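Local coordinates for protein acyl-coenzyme A oxidase acox-1.1 (PDB 5K3H) that catalyses the FAD-dependent, oxygen-consuming desaturation of acyl-CoAs to (2E)-enoyl-CoAs, the first step of peroxisomal beta-oxidation, at residues B[343-348]-B[606-611]; B[476-481]-B[585-590]; B[486-491]-B[566-571]; B[574-579]-B[591-596]. All blocks are in the same frame, centred on the assembly; numbering follows the deposited sequence.

Interaction 1: B[343-348]-B[606-611]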
loop_
_atom_site.group_PDB
_atom_site.type_symbol
_atom_site.label_atom_id
_atom_site.label_comp_id
_atom_site.label_asym_id
_atom_site.label_seq_id
_atom_site.Cartn_x
_atom_site.Cartn_y
_atom_site.Cartn_z
ATOM N N ARG B 343 -11.053 10.577 6.164
ATOM C CA ARG B 343 -9.902 9.805 5.715
ATOM C C ARG B 343 -8.598 10.605 5.752
ATOM O O ARG B 343 -7.541 10.053 5.423
ATOM C CB ARG B 343 -10.164 9.261 4.299
ATOM C CG ARG B 343 -9.844 10.242 3.187
ATOM C CD ARG B 343 -10.484 9.837 1.878
ATOM N NE ARG B 343 -10.229 8.448 1.570
ATOM C CZ ARG B 343 -10.573 7.858 0.426
ATOM N NH1 ARG B 343 -11.194 8.557 -0.524
ATOM N NH2 ARG B 343 -10.300 6.562 0.240
ATOM N N LEU B 344 -8.636 11.871 6.177
ATOM C CA LEU B 344 -7.447 12.703 6.299
ATOM C C LEU B 344 -7.187 13.153 7.728
ATOM O O LEU B 344 -6.072 12.963 8.234
ATOM C CB LEU B 344 -7.575 13.953 5.392
ATOM C CG LEU B 344 -7.582 13.882 3.850
ATOM C CD1 LEU B 344 -7.870 15.250 3.329
ATOM C CD2 LEU B 344 -6.260 13.350 3.248
ATOM N N PHE B 345 -8.177 13.779 8.394
ATOM C CA PHE B 345 -7.918 14.499 9.642
ATOM C C PHE B 345 -7.498 13.567 10.777
ATOM O O PHE B 345 -6.668 13.966 11.603
ATOM C CB PHE B 345 -9.123 15.330 10.090
ATOM C CG PHE B 345 -9.540 16.404 9.114
ATOM C CD1 PHE B 345 -8.725 16.766 8.048
ATOM C CD2 PHE B 345 -10.806 16.992 9.218
ATOM C CE1 PHE B 345 -9.142 17.722 7.136
ATOM C CE2 PHE B 345 -11.222 17.936 8.324
ATOM C CZ PHE B 345 -10.394 18.308 7.278
ATOM N N PRO B 346 -8.036 12.349 10.897
ATOM C CA PRO B 346 -7.539 11.475 11.959
ATOM C C PRO B 346 -6.065 11.143 11.822
ATOM O O PRO B 346 -5.432 10.791 12.823
ATOM C CB PRO B 346 -8.431 10.227 11.837
ATOM C CG PRO B 346 -9.698 10.709 11.213
ATOM C CD PRO B 346 -9.213 11.744 10.228
ATOM N N PHE B 347 -5.506 11.224 10.620
ATOM C CA PHE B 347 -4.098 10.940 10.387
ATOM C C PHE B 347 -3.226 12.168 10.564
ATOM O O PHE B 347 -2.024 12.031 10.823
ATOM C CB PHE B 347 -3.927 10.352 8.993
ATOM C CG PHE B 347 -4.701 9.079 8.812
ATOM C CD1 PHE B 347 -4.271 7.901 9.397
ATOM C CD2 PHE B 347 -5.906 9.075 8.116
ATOM C CE1 PHE B 347 -5.007 6.747 9.260
ATOM C CE2 PHE B 347 -6.650 7.901 7.975
ATOM C CZ PHE B 347 -6.198 6.748 8.544
ATOM N N ILE B 348 -3.801 13.362 10.454
ATOM C CA ILE B 348 -3.078 14.528 10.942
ATOM C C ILE B 348 -2.828 14.366 12.429
ATOM O O ILE B 348 -1.699 14.540 12.909
ATOM C CB ILE B 348 -3.850 15.825 10.644
ATOM C CG1 ILE B 348 -4.161 15.908 9.142
ATOM C CG2 ILE B 348 -3.027 17.019 11.159
ATOM C CD1 ILE B 348 -5.009 17.124 8.699
ATOM N N LYS B 606 -14.586 20.608 13.475
ATOM C CA LYS B 606 -13.820 21.543 14.291
ATOM C C LYS B 606 -12.389 21.668 13.785
ATOM O O LYS B 606 -11.791 22.759 13.830
ATOM C CB LYS B 606 -13.859 21.087 15.757
ATOM C CG LYS B 606 -13.291 22.103 16.730
ATOM C CD LYS B 606 -14.411 23.047 17.164
ATOM C CE LYS B 606 -13.892 24.334 17.730
ATOM N NZ LYS B 606 -12.663 24.111 18.512
ATOM N N ILE B 607 -11.820 20.561 13.295
ATOM C CA ILE B 607 -10.439 20.563 12.833
ATOM C C ILE B 607 -10.320 21.276 11.484
ATOM O O ILE B 607 -9.307 21.945 11.213
ATOM C CB ILE B 607 -9.941 19.107 12.745
ATOM C CG1 ILE B 607 -9.760 18.492 14.142
ATOM C CG2 ILE B 607 -8.644 19.025 11.952
ATOM C CD1 ILE B 607 -8.716 19.156 14.966
ATOM N N ARG B 608 -11.373 21.218 10.656
ATOM C CA ARG B 608 -11.272 21.651 9.262
ATOM C C ARG B 608 -10.642 23.032 9.062
ATOM O O ARG B 608 -9.639 23.116 8.330
ATOM C CB ARG B 608 -12.664 21.567 8.617
ATOM C CG ARG B 608 -12.701 21.793 7.113
ATOM C CD ARG B 608 -12.943 23.238 6.806
ATOM N NE ARG B 608 -12.960 23.576 5.383
ATOM C CZ ARG B 608 -14.039 23.435 4.600
ATOM N NH1 ARG B 608 -15.161 22.912 5.091
ATOM N NH2 ARG B 608 -14.000 23.808 3.323
ATOM N N PRO B 609 -11.116 24.122 9.691
ATOM C CA PRO B 609 -10.493 25.438 9.433
ATOM C C PRO B 609 -9.016 25.481 9.764
ATOM O O PRO B 609 -8.294 26.347 9.252
ATOM C CB PRO B 609 -11.269 26.396 10.347
ATOM C CG PRO B 609 -12.414 25.661 10.854
ATOM C CD PRO B 609 -12.184 24.201 10.703
ATOM N N ASN B 610 -8.544 24.581 10.613
ATOM C CA ASN B 610 -7.154 24.552 11.011
ATOM C C ASN B 610 -6.377 23.466 10.297
ATOM O O ASN B 610 -5.167 23.337 10.532
ATOM C CB ASN B 610 -7.036 24.347 12.528
ATOM C CG ASN B 610 -7.078 25.643 13.292
ATOM O OD1 ASN B 610 -6.599 26.688 12.805
ATOM N ND2 ASN B 610 -7.650 25.604 14.487
ATOM N N ALA B 611 -7.045 22.662 9.463
ATOM C CA ALA B 611 -6.410 21.444 8.948
ATOM C C ALA B 611 -5.207 21.770 8.059
ATOM O O ALA B 611 -4.132 21.183 8.224
ATOM C CB ALA B 611 -7.429 20.569 8.215
#

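Interaction 2: B[476-481]-B[585-590]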
loop_
_atom_site.group_PDB
_atom_site.type_symbol
_atom_site.label_atom_id
_atom_site.label_comp_id
_atom_site.label_asym_id
_atom_site.label_seq_id
_atom_site.Cartn_x
_atom_site.Cartn_y
_atom_site.Cartn_z
ATOM N N PRO B 476 -16.560 0.057 37.307
ATOM C CA PRO B 476 -17.493 -0.862 36.633
ATOM C C PRO B 476 -17.677 -0.557 35.154
ATOM O O PRO B 476 -17.777 -1.484 34.342
ATOM C CB PRO B 476 -18.801 -0.681 37.419
ATOM C CG PRO B 476 -18.425 -0.038 38.679
ATOM C CD PRO B 476 -17.178 0.738 38.456
ATOM N N THR B 477 -17.730 0.716 34.762
ATOM C CA THR B 477 -17.931 1.054 33.359
ATOM C C THR B 477 -17.029 2.219 32.989
ATOM O O THR B 477 -16.419 2.866 33.847
ATOM C CB THR B 477 -19.371 1.488 33.065
ATOM O OG1 THR B 477 -19.674 2.653 33.859
ATOM C CG2 THR B 477 -20.363 0.370 33.380
ATOM N N SER B 478 -17.049 2.559 31.712
ATOM C CA SER B 478 -16.372 3.763 31.270
ATOM C C SER B 478 -17.215 4.956 31.688
ATOM O O SER B 478 -18.446 4.871 31.743
ATOM C CB SER B 478 -16.174 3.751 29.750
ATOM O OG SER B 478 -15.560 4.957 29.305
ATOM N N LEU B 479 -16.555 6.063 32.019
ATOM C CA LEU B 479 -17.280 7.253 32.446
ATOM C C LEU B 479 -17.310 8.304 31.344
ATOM O O LEU B 479 -17.513 9.491 31.610
ATOM C CB LEU B 479 -16.680 7.810 33.749
ATOM C CG LEU B 479 -16.759 6.934 35.020
ATOM C CD1 LEU B 479 -16.071 7.549 36.228
ATOM C CD2 LEU B 479 -18.208 6.641 35.382
ATOM N N ILE B 480 -17.142 7.874 30.097
ATOM C CA ILE B 480 -17.259 8.783 28.971
ATOM C C ILE B 480 -18.727 9.163 28.817
ATOM O O ILE B 480 -19.604 8.292 28.717
ATOM C CB ILE B 480 -16.700 8.119 27.700
ATOM C CG1 ILE B 480 -15.172 8.018 27.771
ATOM C CG2 ILE B 480 -17.145 8.853 26.445
ATOM C CD1 ILE B 480 -14.585 7.213 26.616
ATOM N N ASP B 481 -19.003 10.466 28.809
ATOM C CA ASP B 481 -20.352 11.012 28.672
ATOM C C ASP B 481 -21.211 10.697 29.895
ATOM O O ASP B 481 -22.440 10.585 29.792
ATOM C CB ASP B 481 -21.055 10.515 27.395
ATOM C CG ASP B 481 -22.344 11.303 27.083
ATOM O OD1 ASP B 481 -22.360 12.520 27.381
ATOM O OD2 ASP B 481 -23.342 10.718 26.574
ATOM N N ASP B 585 -16.959 -6.785 27.318
ATOM C CA ASP B 585 -17.295 -7.029 28.706
ATOM C C ASP B 585 -18.352 -6.059 29.241
ATOM O O ASP B 585 -18.544 -5.984 30.458
ATOM C CB ASP B 585 -16.039 -6.907 29.554
ATOM C CG ASP B 585 -15.405 -5.540 29.440
ATOM O OD1 ASP B 585 -15.767 -4.784 28.522
ATOM O OD2 ASP B 585 -14.565 -5.194 30.292
ATOM N N GLY B 586 -19.059 -5.347 28.363
ATOM C CA GLY B 586 -19.975 -4.307 28.791
ATOM C C GLY B 586 -19.344 -3.078 29.417
ATOM O O GLY B 586 -20.044 -2.282 30.045
ATOM N N PHE B 587 -18.041 -2.873 29.244
ATOM C CA PHE B 587 -17.416 -1.685 29.820
ATOM C C PHE B 587 -17.964 -0.413 29.180
ATOM O O PHE B 587 -18.022 0.635 29.832
ATOM C CB PHE B 587 -15.893 -1.761 29.698
ATOM C CG PHE B 587 -15.173 -0.773 30.571
ATOM C CD1 PHE B 587 -15.078 -0.996 31.948
ATOM C CD2 PHE B 587 -14.597 0.384 30.040
ATOM C CE1 PHE B 587 -14.416 -0.094 32.780
ATOM C CE2 PHE B 587 -13.933 1.300 30.878
ATOM C CZ PHE B 587 -13.846 1.059 32.242
ATOM N N MET B 588 -18.281 -0.457 27.883
ATOM C CA MET B 588 -19.006 0.615 27.193
ATOM C C MET B 588 -20.370 0.130 26.706
ATOM O O MET B 588 -20.540 -1.026 26.299
ATOM C CB MET B 588 -18.224 1.162 25.983
ATOM C CG MET B 588 -17.243 2.273 26.303
ATOM S SD MET B 588 -16.351 3.018 24.887
ATOM C CE MET B 588 -17.608 3.881 23.958
ATOM N N SER B 589 -21.328 1.041 26.707
ATOM C CA SER B 589 -22.647 0.786 26.148
ATOM C C SER B 589 -22.719 1.286 24.708
ATOM O O SER B 589 -21.876 2.058 24.233
ATOM C CB SER B 589 -23.716 1.487 26.970
ATOM O OG SER B 589 -23.433 2.883 26.976
ATOM N N SER B 590 -23.765 0.837 24.015
ATOM C CA SER B 590 -24.062 1.353 22.686
ATOM C C SER B 590 -24.250 2.868 22.714
ATOM O O SER B 590 -23.843 3.571 21.782
ATOM C CB SER B 590 -25.304 0.653 22.134
ATOM O OG SER B 590 -25.630 1.142 20.841
#

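Interaction 3: B[486-491]-B[566-571]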
loop_
_atom_site.group_PDB
_atom_site.type_symbol
_atom_site.label_atom_id
_atom_site.label_comp_id
_atom_site.label_asym_id
_atom_site.label_seq_id
_atom_site.Cartn_x
_atom_site.Cartn_y
_atom_site.Cartn_z
ATOM N N GLY B 486 -14.109 17.733 30.807
ATOM C CA GLY B 486 -13.512 18.775 29.990
ATOM C C GLY B 486 -12.078 18.520 29.580
ATOM O O GLY B 486 -11.445 19.418 29.001
ATOM N N GLY B 487 -11.543 17.336 29.893
ATOM C CA GLY B 487 -10.270 16.857 29.405
ATOM C C GLY B 487 -10.426 15.549 28.647
ATOM O O GLY B 487 -11.375 15.373 27.879
ATOM N N ILE B 488 -9.536 14.597 28.934
ATOM C CA ILE B 488 -9.434 13.332 28.214
ATOM C C ILE B 488 -9.340 12.122 29.141
ATOM O O ILE B 488 -9.424 10.978 28.671
ATOM C CB ILE B 488 -8.214 13.413 27.257
ATOM C CG1 ILE B 488 -8.541 14.331 26.074
ATOM C CG2 ILE B 488 -7.670 12.073 26.760
ATOM C CD1 ILE B 488 -9.740 13.848 25.278
ATOM N N THR B 489 -9.264 12.337 30.459
ATOM C CA THR B 489 -8.887 11.252 31.357
ATOM C C THR B 489 -9.882 10.108 31.341
ATOM O O THR B 489 -9.483 8.962 31.565
ATOM C CB THR B 489 -8.690 11.781 32.786
ATOM O OG1 THR B 489 -9.948 12.156 33.354
ATOM C CG2 THR B 489 -7.774 13.014 32.772
ATOM N N GLU B 490 -11.152 10.351 31.020
ATOM C CA GLU B 490 -12.030 9.190 30.904
ATOM C C GLU B 490 -11.682 8.329 29.688
ATOM O O GLU B 490 -11.813 7.099 29.752
ATOM C CB GLU B 490 -13.498 9.605 30.886
ATOM C CG GLU B 490 -13.942 10.373 32.139
ATOM C CD GLU B 490 -13.501 9.707 33.443
ATOM O OE1 GLU B 490 -13.213 10.444 34.395
ATOM O OE2 GLU B 490 -13.451 8.454 33.534
ATOM N N TYR B 491 -11.200 8.939 28.592
ATOM C CA TYR B 491 -10.723 8.161 27.443
ATOM C C TYR B 491 -9.445 7.398 27.781
ATOM O O TYR B 491 -9.273 6.245 27.377
ATOM C CB TYR B 491 -10.481 9.076 26.234
ATOM C CG TYR B 491 -11.735 9.580 25.572
ATOM C CD1 TYR B 491 -12.376 10.716 26.044
ATOM C CD2 TYR B 491 -12.281 8.920 24.478
ATOM C CE1 TYR B 491 -13.562 11.186 25.450
ATOM C CE2 TYR B 491 -13.457 9.372 23.866
ATOM C CZ TYR B 491 -14.098 10.516 24.351
ATOM O OH TYR B 491 -15.257 10.983 23.746
ATOM N N LEU B 566 -7.169 18.499 18.107
ATOM C CA LEU B 566 -6.568 17.331 17.467
ATOM C C LEU B 566 -6.633 16.132 18.384
ATOM O O LEU B 566 -7.010 15.034 17.950
ATOM C CB LEU B 566 -5.096 17.586 17.110
ATOM C CG LEU B 566 -4.686 17.736 15.653
ATOM C CD1 LEU B 566 -3.211 17.443 15.450
ATOM C CD2 LEU B 566 -5.530 16.844 14.798
ATOM N N LEU B 567 -6.292 16.336 19.668
ATOM C CA LEU B 567 -6.258 15.233 20.626
ATOM C C LEU B 567 -7.635 14.615 20.815
ATOM O O LEU B 567 -7.765 13.384 20.888
ATOM C CB LEU B 567 -5.733 15.724 21.971
ATOM C CG LEU B 567 -5.897 14.694 23.094
ATOM C CD1 LEU B 567 -5.032 13.433 22.927
ATOM C CD2 LEU B 567 -5.650 15.370 24.415
ATOM N N HIS B 568 -8.677 15.454 20.872
ATOM C CA HIS B 568 -10.034 14.944 21.042
ATOM C C HIS B 568 -10.483 14.157 19.831
ATOM O O HIS B 568 -11.237 13.188 19.975
ATOM C CB HIS B 568 -11.024 16.072 21.309
ATOM C CG HIS B 568 -11.124 16.450 22.745
ATOM N ND1 HIS B 568 -10.306 17.400 23.326
ATOM C CD2 HIS B 568 -11.890 15.945 23.740
ATOM C CE1 HIS B 568 -10.598 17.494 24.611
ATOM N NE2 HIS B 568 -11.552 16.618 24.887
ATOM N N LEU B 569 -10.076 14.580 18.630
ATOM C CA LEU B 569 -10.316 13.762 17.439
ATOM C C LEU B 569 -9.615 12.412 17.553
ATOM O O LEU B 569 -10.214 11.355 17.300
ATOM C CB LEU B 569 -9.825 14.496 16.193
ATOM C CG LEU B 569 -9.957 13.770 14.847
ATOM C CD1 LEU B 569 -11.428 13.427 14.534
ATOM C CD2 LEU B 569 -9.346 14.597 13.740
ATOM N N HIS B 570 -8.342 12.438 17.963
ATOM C CA HIS B 570 -7.542 11.226 18.084
ATOM C C HIS B 570 -8.199 10.217 19.021
ATOM O O HIS B 570 -8.397 9.050 18.655
ATOM C CB HIS B 570 -6.132 11.608 18.563
ATOM C CG HIS B 570 -5.144 10.475 18.572
ATOM N ND1 HIS B 570 -4.772 9.795 17.433
ATOM C CD2 HIS B 570 -4.420 9.935 19.583
ATOM C CE1 HIS B 570 -3.886 8.866 17.744
ATOM N NE2 HIS B 570 -3.650 8.934 19.041
ATOM N N VAL B 571 -8.527 10.629 20.247
ATOM C CA VAL B 571 -9.022 9.637 21.200
ATOM C C VAL B 571 -10.370 9.072 20.751
ATOM O O VAL B 571 -10.634 7.879 20.929
ATOM C CB VAL B 571 -9.082 10.224 22.626
ATOM C CG1 VAL B 571 -7.686 10.549 23.133
ATOM C CG2 VAL B 571 -9.970 11.480 22.661
#

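Interaction 4: B[574-579]-B[591-596]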
loop_
_atom_site.group_PDB
_atom_site.type_symbol
_atom_site.label_atom_id
_atom_site.label_comp_id
_atom_site.label_asym_id
_atom_site.label_seq_id
_atom_site.Cartn_x
_atom_site.Cartn_y
_atom_site.Cartn_z
ATOM N N GLU B 574 -9.508 6.707 17.587
ATOM C CA GLU B 574 -8.823 5.502 18.028
ATOM C C GLU B 574 -9.735 4.633 18.884
ATOM O O GLU B 574 -9.678 3.402 18.803
ATOM C CB GLU B 574 -7.547 5.878 18.783
ATOM C CG GLU B 574 -6.532 6.679 17.952
ATOM C CD GLU B 574 -6.014 5.910 16.731
ATOM O OE1 GLU B 574 -5.750 4.689 16.868
ATOM O OE2 GLU B 574 -5.855 6.521 15.633
ATOM N N LEU B 575 -10.586 5.243 19.716
ATOM C CA LEU B 575 -11.505 4.434 20.520
ATOM C C LEU B 575 -12.553 3.745 19.653
ATOM O O LEU B 575 -12.853 2.563 19.860
ATOM C CB LEU B 575 -12.177 5.277 21.606
ATOM C CG LEU B 575 -13.171 4.545 22.536
ATOM C CD1 LEU B 575 -12.554 3.284 23.215
ATOM C CD2 LEU B 575 -13.767 5.529 23.581
ATOM N N LEU B 576 -13.128 4.454 18.678
ATOM C CA LEU B 576 -14.049 3.791 17.760
ATOM C C LEU B 576 -13.358 2.650 17.035
ATOM O O LEU B 576 -13.978 1.613 16.776
ATOM C CB LEU B 576 -14.630 4.800 16.769
ATOM C CG LEU B 576 -15.994 4.526 16.107
ATOM C CD1 LEU B 576 -17.131 4.321 17.108
ATOM C CD2 LEU B 576 -16.335 5.672 15.172
ATOM N N ASP B 577 -12.058 2.806 16.753
ATOM C CA ASP B 577 -11.302 1.788 16.033
ATOM C C ASP B 577 -11.184 0.487 16.803
ATOM O O ASP B 577 -11.147 -0.582 16.185
ATOM C CB ASP B 577 -9.901 2.304 15.724
ATOM C CG ASP B 577 -9.166 1.432 14.721
ATOM O OD1 ASP B 577 -9.845 0.914 13.814
ATOM O OD2 ASP B 577 -7.925 1.254 14.846
ATOM N N VAL B 578 -11.101 0.547 18.134
ATOM C CA VAL B 578 -10.919 -0.646 18.966
ATOM C C VAL B 578 -12.169 -0.899 19.817
ATOM O O VAL B 578 -12.081 -1.380 20.957
ATOM C CB VAL B 578 -9.654 -0.505 19.832
ATOM C CG1 VAL B 578 -8.443 -0.303 18.940
ATOM C CG2 VAL B 578 -9.786 0.643 20.834
ATOM N N ALA B 579 -13.340 -0.556 19.253
ATOM C CA ALA B 579 -14.598 -0.557 19.994
ATOM C C ALA B 579 -14.978 -1.942 20.507
ATOM O O ALA B 579 -15.563 -2.065 21.593
ATOM C CB ALA B 579 -15.711 0.011 19.111
ATOM N N THR B 591 -24.902 3.384 23.759
ATOM C CA THR B 591 -25.098 4.826 23.881
ATOM C C THR B 591 -23.774 5.577 23.980
ATOM O O THR B 591 -23.596 6.617 23.341
ATOM C CB THR B 591 -25.971 5.126 25.094
ATOM O OG1 THR B 591 -27.311 4.731 24.801
ATOM C CG2 THR B 591 -25.957 6.607 25.398
ATOM N N GLN B 592 -22.840 5.078 24.783
ATOM C CA GLN B 592 -21.531 5.713 24.860
ATOM C C GLN B 592 -20.783 5.621 23.541
ATOM O O GLN B 592 -20.041 6.538 23.189
ATOM C CB GLN B 592 -20.699 5.066 25.964
ATOM C CG GLN B 592 -21.093 5.480 27.357
ATOM C CD GLN B 592 -20.351 4.695 28.398
ATOM O OE1 GLN B 592 -20.343 3.458 28.361
ATOM N NE2 GLN B 592 -19.741 5.392 29.354
ATOM N N LEU B 593 -20.960 4.531 22.801
ATOM C CA LEU B 593 -20.312 4.431 21.503
ATOM C C LEU B 593 -20.935 5.396 20.513
ATOM O O LEU B 593 -20.239 5.917 19.642
ATOM C CB LEU B 593 -20.368 2.991 20.983
ATOM C CG LEU B 593 -19.312 2.600 19.943
ATOM C CD1 LEU B 593 -17.871 2.747 20.483
ATOM C CD2 LEU B 593 -19.571 1.177 19.385
ATOM N N ASP B 594 -22.243 5.639 20.620
ATOM C CA ASP B 594 -22.876 6.666 19.797
ATOM C C ASP B 594 -22.369 8.058 20.152
ATOM O O ASP B 594 -22.248 8.920 19.279
ATOM C CB ASP B 594 -24.392 6.589 19.958
ATOM C CG ASP B 594 -24.997 5.381 19.248
ATOM O OD1 ASP B 594 -24.336 4.827 18.322
ATOM O OD2 ASP B 594 -26.141 4.999 19.614
ATOM N N TYR B 595 -22.096 8.313 21.433
ATOM C CA TYR B 595 -21.460 9.570 21.811
ATOM C C TYR B 595 -20.112 9.707 21.129
ATOM O O TYR B 595 -19.784 10.767 20.589
ATOM C CB TYR B 595 -21.309 9.648 23.334
ATOM C CG TYR B 595 -20.502 10.837 23.868
ATOM C CD1 TYR B 595 -21.113 12.040 24.206
ATOM C CD2 TYR B 595 -19.126 10.736 24.063
ATOM C CE1 TYR B 595 -20.378 13.112 24.699
ATOM C CE2 TYR B 595 -18.383 11.804 24.556
ATOM C CZ TYR B 595 -19.009 12.989 24.871
ATOM O OH TYR B 595 -18.245 14.040 25.365
ATOM N N VAL B 596 -19.338 8.620 21.102
ATOM C CA VAL B 596 -17.997 8.656 20.534
ATOM C C VAL B 596 -18.065 8.982 19.046
ATOM O O VAL B 596 -17.259 9.768 18.539
ATOM C CB VAL B 596 -17.274 7.318 20.802
ATOM C CG1 VAL B 596 -15.944 7.270 20.069
ATOM C CG2 VAL B 596 -17.052 7.126 22.296
#

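Interaction 1: B[343-348]-B[606-611]
F345 holds its CG anti to its own carbonyl carbon (chi1 -61°), and this turn carries the phenyl ring off helix 343-348 and onto the flank of helix 606-611. I348, one turn further on, adopts the same first torsion (chi1 -55°) and extends CD1 toward the same partner, A611. The two side chains illustrate how a small residue on one helix can receive large ones from another. A611 CB lies 3.5 Å from F345 CE1 and 4.2 Å from I348 CD1, so a single methyl is touched by both. Over one face of the ring sits I607, whose CG2 branch comes within 4.0 Å of F345 CG as the two side chains run antiparallel alongside each other. The outer part of the ring reaches the backbone itself, F345 CE2 standing 3.8 Å from R608 CA. R608 gives the ring only the start of its side chain, because its guanidinium turns off to salt bridges with E336 and E19. The contact across these helices is therefore apolar, with the guanidinium paired outside it. The helix segments cross steeply, at 77° with their axes 10.7 Å apart, and each is kinked near a proline, P346 or P609. Around them, L569 of helix 557-577 touches both F345 and I607, L335 adds to the cover of F345, and L344, on another side of its helix, packs against helices 300-319 and 382-408. The crossing thus joins helix 338-367, whose R343 binds FAD, to helix 590-616 of the C-terminal helical region.

Interaction 2: B[476-481]-B[585-590]
F587 lays one ring face against the T477-S478 peptide bond, where the loop ahead of helix 489-515 meets the loop ahead of helix 590-616. The latter, 585-590, is shaped by an Asx turn, D585 OD1 accepting from F587 N, and it finishes at S589, the N-cap of its helix. F587 has CG anti to the backbone N (chi1 -165°), and this torsion brings the ring up against 476-481. S478 N then lies 3.4 Å above the F587 ring plane over its centre, while T477 C is at the same height but nearer the rim, so the peptide bond runs nearly level with the aromatic face. The N-H itself is directed to the backbone: S478 N donates to F587 O at 2.9 Å, in a nearly straight bond of 165°. One residue thereby offers both a ring for the peptide to lie on and an acceptor for its hydrogen, a clear example of backbone and side chain recognising a loop together. The ring also stacks with H497 of helix 489-515, whose NE2 is hydrogen-bonded to D585 OD2. S478 turns its hydroxyl to T494 and leaves CB for apolar contact, 3.5 Å from F587 CE2. Beyond the loops, Q592 NE2 bonds to S478 O and I480 O, tying the first loop to the start of helix 590-616. On the M588 side of S478, the same CB meets M588 CG at 3.9 Å.

Interaction 3: B[486-491]-B[566-571]
G487 O receives the NE2 proton of H568 across the contact, in a bond of 3.2 Å that is distinctly bent at 138°. The donor stands well above the carbonyl plane, and the oxygen is itself tilted from the imidazole plane. At its other nitrogen, ND1, H568 is hydrogen-bonded to S564 O one turn earlier, so the ring is held from two sides and its rotation is largely fixed. Two carbonyl partners would be consistent with protons on both nitrogens, although the bent bond does not settle this. Thus steadied, the imidazole presents a face to I488: CD1 makes a CH-pi contact 3.5 Å from the centroid of the H568 ring. I488 CD1 also meets V571 CG2 at 3.5 Å, while I488 CG1 touches L567 CD2 at 3.5 Å, tip to tip, and I488 CG2 approaches V571 CG1. V571 in turn points CG2 over the face of Y491, 4.0 Å from its ring centroid, the two side chains lying perpendicular. The phenol oxygen of Y491 is bonded to N572, on the same helix as V571. With an alanine in place of H568, G487 O would probably lose its side-chain partner and I488 CD1 the aromatic face it rests on. What the contact exemplifies is the docking of a helix start on the flank of another helix: I488 occupies the N-cap position of helix 489-515, and its packing on helix 557-577 belongs to the all-helical C-terminal region of the acyl-CoA oxidase fold.

Interaction 4: B[574-579]-B[591-596]
L576 and V596 bring their CA atoms to 6.9 Å where the end of helix 557-577 passes the first turns of helix 590-616, the two running obliquely antiparallel. These are two consecutive long helices joined by the short helix 579-584. The first helix runs to D577; V578 leaves helical backbone angles (phi -113°), and A579 then starts the turn into the short helix. The side chains form a wholly apolar seam. L593, with CG anti to its backbone N (chi1 -157°), reaches across so that its CD1 touches two partners, 3.7 Å from A579 CB and 3.8 Å from L576 CD1. The side chains of L576 and L593 are set roughly perpendicular to each other. If L593 were an alanine, both A579 CB and L576 CD1 would probably lose their main partner here, opening a gap beside the connection between the helices. The second subunit closes over this part of the seam: its R533, an ATP-binding residue, packs on L576, its E584 on L593, and its K505 makes a salt bridge with D594. The helix pair thus lies at the dimer interface, near residues of the shared ATP site. V596 turns one branch to each leucine: V596 CG1 comes 4.3 Å from L576 CB, and V596 CG2 lies 3.9 Å from L575 CD2.

How the interactions relate
The four contacts form a connected cluster in the helical C-terminal half. Interaction 1 spans the longest sequence interval and encloses the others; interaction 3 falls within the span of interaction 2 and closes before interaction 4 opens, whereas interactions 2 and 4 alternate along the sequence. The centres of interaction 1 and interaction 3 lie about 15 Å apart. Those of interaction 2 and interaction 4 are about 10 Å apart. Interactions 1 and 2 do not touch. Helix 557-577 serves interactions 3 and 4, and helix 590-616 serves 1 and 4. I480 touches both Y491 and L575, joining 2 to 3 and 4. Together they illustrate how successive helices connect the FAD-binding helix 338-367 with the dimer-facing helix pair near the ATP site.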